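Local coordinates for protein A putative transcriptional regulator (Rhodococcus sp., PDB 2HKU) that probably binds DNA as a transcriptional regulator of the TetR family, working through an N-terminal helix-turn-helix domain, at residues L150-R158 and N200-T210. Residues are numbered along the deposited sequence; the frame is centred on the assembly and turned at random.
Sequences LMRTGWQLR and NLQIPETVRNT
Trp155 and Arg158 reach from the loop after helix 125-152 to the last carbonyls of helix 190-201, which no further turn of that helix is there to use. Indole NE1 of Trp155 donates to Leu201 O at 2.7 Å, nearly straight at 170° and in the ring plane, though tilted from the carbonyl plane. Arg158 takes the preceding carbonyl end-on: NH1 and NH2 lie 3.0 and 2.8 Å from Asn200 O, which sits in the guanidinium plane. Bends at chi2 and chi3 fold the arginine back so that the face of its guanidinium meets the indole rim at Trp155 CZ2. A water accepts from NH2 and donates to Gln202 O, while NE forms a salt bridge with Glu164 of helix 161-181. Replacing Arg158 by an alanine would probably leave Asn200 O without its paired donors and Glu164 without its cationic mate.

The apolar contacts begin with Leu150, whose CD1 lies over the centre of the Trp155 ring and 4.1 Å from Leu201 CD2. Its other branch, CD2, meets Ile203 CD1 at 3.8 Å, and Thr96 of helix 92-104 borders this cluster. With CG anti to the backbone N (chi1 179°), Trp155 turns its CD1 edge to Ile203 and Pro204. Branched Val207, on helix 205-209, sets CG1 3.5 Å from Thr153 OG1, a hydroxyl bonded to Thr149 O, and CG2 against Gly154. Glycine suits that position: its phi is positive, and a beta carbon would crowd Val207 CG2.

Aliphatic packing thus joins the two chain turns in the C-terminal domain, while tryptophan and arginine supply N-H groups to a helix C-terminus, where the dipole would probably favour the arginine's positive charge.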
ATOM      1  N   LEU A 150      -7.584  -3.156 -22.642  1.00 38.14           N
ATOM      2  CA  LEU A 150      -6.448  -2.515 -23.269  1.00 38.56           C
ATOM      3  C   LEU A 150      -5.806  -3.285 -24.403  1.00 39.43           C
ATOM      4  O   LEU A 150      -5.454  -2.702 -25.428  1.00 39.51           O
ATOM      5  CB  LEU A 150      -5.344  -2.194 -22.226  1.00 37.35           C
ATOM      6  CG  LEU A 150      -5.632  -1.235 -21.068  1.00 37.90           C
ATOM      7  CD1 LEU A 150      -4.276  -0.959 -20.271  1.00 33.19           C
ATOM      8  CD2 LEU A 150      -6.276   0.055 -21.530  1.00 33.89           C
HETATM    9  N   MSE A 151      -5.518  -4.570 -24.202  1.00 40.52           N
HETATM   10  CA  MSE A 151      -4.802  -5.292 -25.245  1.00 41.51           C
HETATM   11  C   MSE A 151      -5.619  -5.445 -26.542  1.00 41.54           C
HETATM   12  O   MSE A 151      -5.024  -5.515 -27.606  1.00 40.60           O
HETATM   13  CB  MSE A 151      -4.338  -6.671 -24.803  1.00 41.15           C
HETATM   14  CG  MSE A 151      -3.232  -6.653 -23.777  1.00 42.72           C
HETATM   15 SE   MSE A 151      -3.244  -8.467 -22.979  0.70 42.48          SE
HETATM   16  CE  MSE A 151      -2.350  -9.425 -24.467  1.00 45.22           C
ATOM     17  N   ARG A 152      -6.945  -5.521 -26.415  1.00 43.08           N
ATOM     18  CA  ARG A 152      -7.798  -5.904 -27.533  1.00 44.83           C
ATOM     19  C   ARG A 152      -8.046  -4.622 -28.282  1.00 45.74           C
ATOM     20  O   ARG A 152      -8.259  -4.658 -29.492  1.00 45.72           O
ATOM     21  CB  ARG A 152      -9.117  -6.602 -27.118  1.00 44.55           C
ATOM     22  CG  ARG A 152     -10.192  -5.733 -26.473  1.00 44.41           C
ATOM     23  CD  ARG A 152     -11.544  -6.420 -26.500  1.00 46.01           C
ATOM     24  NE  ARG A 152     -12.489  -5.803 -25.554  1.00 49.13           N
ATOM     25  CZ  ARG A 152     -13.350  -4.824 -25.844  1.00 53.56           C
ATOM     26  NH1 ARG A 152     -13.406  -4.290 -27.078  1.00 53.32           N
ATOM     27  NH2 ARG A 152     -14.158  -4.353 -24.890  1.00 51.44           N
ATOM     28  N   THR A 153      -8.003  -3.486 -27.569  1.00 45.43           N
ATOM     29  CA  THR A 153      -8.099  -2.182 -28.242  1.00 45.00           C
ATOM     30  C   THR A 153      -6.787  -1.602 -28.759  1.00 43.76           C
ATOM     31  O   THR A 153      -6.813  -0.506 -29.294  1.00 45.08           O
ATOM     32  CB  THR A 153      -8.957  -1.141 -27.507  1.00 45.13           C
ATOM     33  OG1 THR A 153      -8.335  -0.764 -26.282  1.00 47.10           O
ATOM     34  CG2 THR A 153     -10.313  -1.704 -27.195  1.00 46.59           C
ATOM     35  N   GLY A 154      -5.672  -2.339 -28.715  1.00 42.46           N
ATOM     36  CA  GLY A 154      -4.398  -1.846 -29.270  1.00 40.68           C
ATOM     37  C   GLY A 154      -3.141  -1.679 -28.368  1.00 41.46           C
ATOM     38  O   GLY A 154      -1.967  -1.607 -28.852  1.00 39.38           O
ATOM     39  N   TRP A 155      -3.351  -1.654 -27.049  1.00 40.74           N
ATOM     40  CA  TRP A 155      -2.235  -1.379 -26.103  1.00 40.18           C
ATOM     41  C   TRP A 155      -1.193  -2.524 -26.038  1.00 39.28           C
ATOM     42  O   TRP A 155      -1.564  -3.698 -26.035  1.00 39.79           O
ATOM     43  CB  TRP A 155      -2.895  -1.008 -24.738  1.00 40.94           C
ATOM     44  CG  TRP A 155      -2.020  -0.697 -23.563  1.00 43.55           C
ATOM     45  CD1 TRP A 155      -1.520   0.549 -23.167  1.00 42.40           C
ATOM     46  CD2 TRP A 155      -1.588  -1.643 -22.553  1.00 43.70           C
ATOM     47  NE1 TRP A 155      -0.802   0.399 -21.997  1.00 40.97           N
ATOM     48  CE2 TRP A 155      -0.834  -0.917 -21.596  1.00 42.61           C
ATOM     49  CE3 TRP A 155      -1.757  -3.033 -22.385  1.00 42.67           C
ATOM     50  CZ2 TRP A 155      -0.231  -1.543 -20.494  1.00 42.69           C
ATOM     51  CZ3 TRP A 155      -1.178  -3.651 -21.270  1.00 43.29           C
ATOM     52  CH2 TRP A 155      -0.412  -2.902 -20.349  1.00 42.48           C
ATOM     53  N   GLN A 156       0.097  -2.195 -26.058  1.00 37.67           N
ATOM     54  CA  GLN A 156       1.127  -3.175 -25.970  1.00 39.01           C
ATOM     55  C   GLN A 156       1.541  -3.456 -24.502  1.00 40.63           C
ATOM     56  O   GLN A 156       1.994  -2.530 -23.781  1.00 39.59           O
ATOM     57  CB  GLN A 156       2.410  -2.725 -26.680  1.00 39.70           C
ATOM     58  CG  GLN A 156       2.328  -2.478 -28.209  1.00 43.96           C
ATOM     59  CD  GLN A 156       1.831  -3.687 -28.964  1.00 48.53           C
ATOM     60  OE1 GLN A 156       2.615  -4.620 -29.276  1.00 49.84           O
ATOM     61  NE2 GLN A 156       0.510  -3.706 -29.243  1.00 46.52           N
ATOM     62  N   LEU A 157       1.422  -4.727 -24.086  1.00 39.23           N
ATOM     63  CA  LEU A 157       2.068  -5.238 -22.871  1.00 38.45           C
ATOM     64  C   LEU A 157       3.507  -4.798 -22.854  1.00 38.07           C
ATOM     65  O   LEU A 157       4.206  -4.817 -23.887  1.00 36.33           O
ATOM     66  CB  LEU A 157       2.078  -6.757 -22.888  1.00 38.10           C
ATOM     67  CG  LEU A 157       1.148  -7.724 -22.131  1.00 41.63           C
ATOM     68  CD1 LEU A 157      -0.132  -7.172 -21.489  1.00 39.78           C
ATOM     69  CD2 LEU A 157       0.846  -8.935 -23.014  1.00 38.76           C
ATOM     70  N   ARG A 158       3.958  -4.422 -21.659  1.00 35.44           N
ATOM     71  CA  ARG A 158       5.344  -4.109 -21.417  1.00 34.26           C
ATOM     72  C   ARG A 158       5.960  -5.324 -20.719  1.00 34.10           C
ATOM     73  O   ARG A 158       7.150  -5.534 -20.739  1.00 35.15           O
ATOM     74  CB  ARG A 158       5.456  -2.858 -20.495  1.00 33.98           C
ATOM     75  CG  ARG A 158       5.080  -1.528 -21.083  1.00 30.27           C
ATOM     76  CD  ARG A 158       3.583  -1.314 -21.056  1.00 33.33           C
ATOM     77  NE  ARG A 158       3.067  -1.450 -19.668  1.00 30.69           N
ATOM     78  CZ  ARG A 158       2.754  -0.415 -18.901  1.00 29.80           C
ATOM     79  NH1 ARG A 158       2.315  -0.664 -17.673  1.00 23.07           N
ATOM     80  NH2 ARG A 158       2.871   0.875 -19.353  1.00 25.07           N
ATOM     81  N   ASN A 200       1.358   5.229 -15.274  1.00 25.30           N
ATOM     82  CA  ASN A 200       1.844   3.834 -15.226  1.00 24.79           C
ATOM     83  C   ASN A 200       1.454   3.050 -16.498  1.00 24.72           C
ATOM     84  O   ASN A 200       2.189   2.217 -16.938  1.00 27.23           O
ATOM     85  CB  ASN A 200       1.242   3.072 -14.012  1.00 23.37           C
ATOM     86  CG  ASN A 200       1.812   3.523 -12.660  1.00 24.50           C
ATOM     87  OD1 ASN A 200       1.273   3.166 -11.598  1.00 25.45           O
ATOM     88  ND2 ASN A 200       2.853   4.275 -12.682  1.00 17.89           N
ATOM     89  N   LEU A 201       0.247   3.297 -17.015  1.00 26.42           N
ATOM     90  CA  LEU A 201      -0.311   2.530 -18.154  1.00 28.01           C
ATOM     91  C   LEU A 201       0.167   3.106 -19.497  1.00 29.94           C
ATOM     92  O   LEU A 201       0.319   2.350 -20.453  1.00 30.71           O
ATOM     93  CB  LEU A 201      -1.824   2.550 -18.084  1.00 26.93           C
ATOM     94  CG  LEU A 201      -2.396   1.799 -16.864  1.00 25.89           C
ATOM     95  CD1 LEU A 201      -3.873   2.018 -16.717  1.00 29.54           C
ATOM     96  CD2 LEU A 201      -2.056   0.312 -17.052  1.00 24.83           C
ATOM     97  N   GLN A 202       0.400   4.433 -19.527  1.00 30.86           N
ATOM     98  CA  GLN A 202       0.829   5.214 -20.718  1.00 32.55           C
ATOM     99  C   GLN A 202       0.060   4.706 -21.982  1.00 30.99           C
ATOM    100  O   GLN A 202       0.617   4.016 -22.807  1.00 32.39           O
ATOM    101  CB  GLN A 202       2.345   5.096 -20.857  1.00 33.62           C
ATOM    102  CG  GLN A 202       3.030   6.331 -21.419  1.00 41.35           C
ATOM    103  CD  GLN A 202       2.725   7.611 -20.592  1.00 47.27           C
ATOM    104  OE1 GLN A 202       1.897   8.436 -21.012  1.00 49.07           O
ATOM    105  NE2 GLN A 202       3.374   7.759 -19.410  1.00 46.21           N
ATOM    106  N   ILE A 203      -1.233   4.970 -22.029  1.00 32.82           N
ATOM    107  CA  ILE A 203      -2.152   4.411 -23.005  1.00 33.21           C
ATOM    108  C   ILE A 203      -2.155   5.440 -24.142  1.00 36.28           C
ATOM    109  O   ILE A 203      -2.566   6.588 -23.893  1.00 36.45           O
ATOM    110  CB  ILE A 203      -3.606   4.385 -22.469  1.00 32.97           C
ATOM    111  CG1 ILE A 203      -3.744   3.556 -21.196  1.00 31.26           C
ATOM    112  CG2 ILE A 203      -4.595   3.847 -23.572  1.00 31.18           C
ATOM    113  CD1 ILE A 203      -5.146   3.566 -20.634  1.00 30.87           C
ATOM    114  N   PRO A 204      -1.707   5.030 -25.363  1.00 38.79           N
ATOM    115  CA  PRO A 204      -1.777   5.900 -26.561  1.00 39.12           C
ATOM    116  C   PRO A 204      -3.111   6.563 -26.773  1.00 40.66           C
ATOM    117  O   PRO A 204      -4.189   5.963 -26.537  1.00 39.41           O
ATOM    118  CB  PRO A 204      -1.412   4.961 -27.703  1.00 39.37           C
ATOM    119  CG  PRO A 204      -0.437   3.932 -27.083  1.00 39.49           C
ATOM    120  CD  PRO A 204      -1.052   3.726 -25.664  1.00 38.36           C
ATOM    121  N   GLU A 205      -3.057   7.824 -27.228  1.00 42.94           N
ATOM    122  CA  GLU A 205      -4.279   8.604 -27.392  1.00 46.03           C
ATOM    123  C   GLU A 205      -5.320   7.885 -28.285  1.00 45.38           C
ATOM    124  O   GLU A 205      -6.513   7.973 -28.028  1.00 45.98           O
ATOM    125  CB  GLU A 205      -3.984  10.024 -27.904  1.00 46.06           C
ATOM    126  CG  GLU A 205      -5.027  11.018 -27.468  1.00 49.70           C
ATOM    127  CD  GLU A 205      -4.914  12.378 -28.167  1.00 52.05           C
ATOM    128  OE1 GLU A 205      -3.769  12.769 -28.537  1.00 58.90           O
ATOM    129  OE2 GLU A 205      -5.984  13.048 -28.356  1.00 57.77           O
ATOM    130  N   THR A 206      -4.843   7.167 -29.290  1.00 46.69           N
ATOM    131  CA  THR A 206      -5.696   6.497 -30.304  1.00 48.58           C
ATOM    132  C   THR A 206      -6.493   5.319 -29.685  1.00 47.96           C
ATOM    133  O   THR A 206      -7.751   5.228 -29.818  1.00 47.21           O
ATOM    134  CB  THR A 206      -4.883   6.115 -31.584  1.00 49.04           C
ATOM    135  OG1 THR A 206      -3.731   5.325 -31.251  1.00 52.97           O
ATOM    136  CG2 THR A 206      -4.396   7.404 -32.323  1.00 52.13           C
ATOM    137  N   VAL A 207      -5.752   4.485 -28.935  1.00 47.78           N
ATOM    138  CA  VAL A 207      -6.340   3.514 -27.980  1.00 45.90           C
ATOM    139  C   VAL A 207      -7.345   4.140 -27.018  1.00 45.79           C
ATOM    140  O   VAL A 207      -8.425   3.616 -26.876  1.00 45.63           O
ATOM    141  CB  VAL A 207      -5.249   2.781 -27.208  1.00 46.64           C
ATOM    142  CG1 VAL A 207      -5.871   1.669 -26.307  1.00 43.94           C
ATOM    143  CG2 VAL A 207      -4.187   2.235 -28.170  1.00 44.51           C
ATOM    144  N   ARG A 208      -7.028   5.288 -26.397  1.00 46.32           N
ATOM    145  CA  ARG A 208      -7.946   5.917 -25.435  1.00 45.89           C
ATOM    146  C   ARG A 208      -9.239   6.349 -26.062  1.00 46.72           C
ATOM    147  O   ARG A 208     -10.275   6.441 -25.400  1.00 46.90           O
ATOM    148  CB  ARG A 208      -7.317   7.120 -24.704  1.00 45.08           C
ATOM    149  CG  ARG A 208      -6.052   6.823 -23.895  1.00 45.65           C
ATOM    150  CD  ARG A 208      -5.768   7.892 -22.783  1.00 47.60           C
ATOM    151  NE  ARG A 208      -5.519   9.252 -23.296  1.00 49.99           N
ATOM    152  CZ  ARG A 208      -4.352   9.720 -23.758  1.00 49.02           C
ATOM    153  NH1 ARG A 208      -3.247   8.976 -23.789  1.00 48.48           N
ATOM    154  NH2 ARG A 208      -4.289  10.971 -24.192  1.00 50.92           N
ATOM    155  N   ASN A 209      -9.176   6.709 -27.335  1.00 49.43           N
ATOM    156  CA  ASN A 209     -10.364   7.272 -28.040  1.00 50.94           C
ATOM    157  C   ASN A 209     -11.303   6.223 -28.604  1.00 50.84           C
ATOM    158  O   ASN A 209     -12.487   6.504 -28.831  1.00 52.45           O
ATOM    159  CB  ASN A 209      -9.934   8.208 -29.172  1.00 51.82           C
ATOM    160  CG  ASN A 209      -9.180   9.390 -28.661  1.00 53.00           C
ATOM    161  OD1 ASN A 209      -9.592  10.005 -27.663  1.00 52.95           O
ATOM    162  ND2 ASN A 209      -8.048   9.710 -29.314  1.00 53.39           N
ATOM    163  N   THR A 210     -10.780   5.035 -28.854  1.00 50.38           N
ATOM    164  CA  THR A 210     -11.644   3.870 -29.119  1.00 49.98           C
ATOM    165  C   THR A 210     -12.867   3.653 -28.178  1.00 50.45           C
ATOM    166  O   THR A 210     -12.794   3.570 -26.921  1.00 49.57           O
ATOM    167  CB  THR A 210     -10.799   2.656 -29.234  1.00 49.48           C
ATOM    168  OG1 THR A 210      -9.578   3.046 -29.889  1.00 48.13           O
ATOM    169  CG2 THR A 210     -11.547   1.545 -30.003  1.00 49.72           C
TER
HETATM  170  O   HOH W   1       2.886   1.841 -22.189  1.00 35.80           O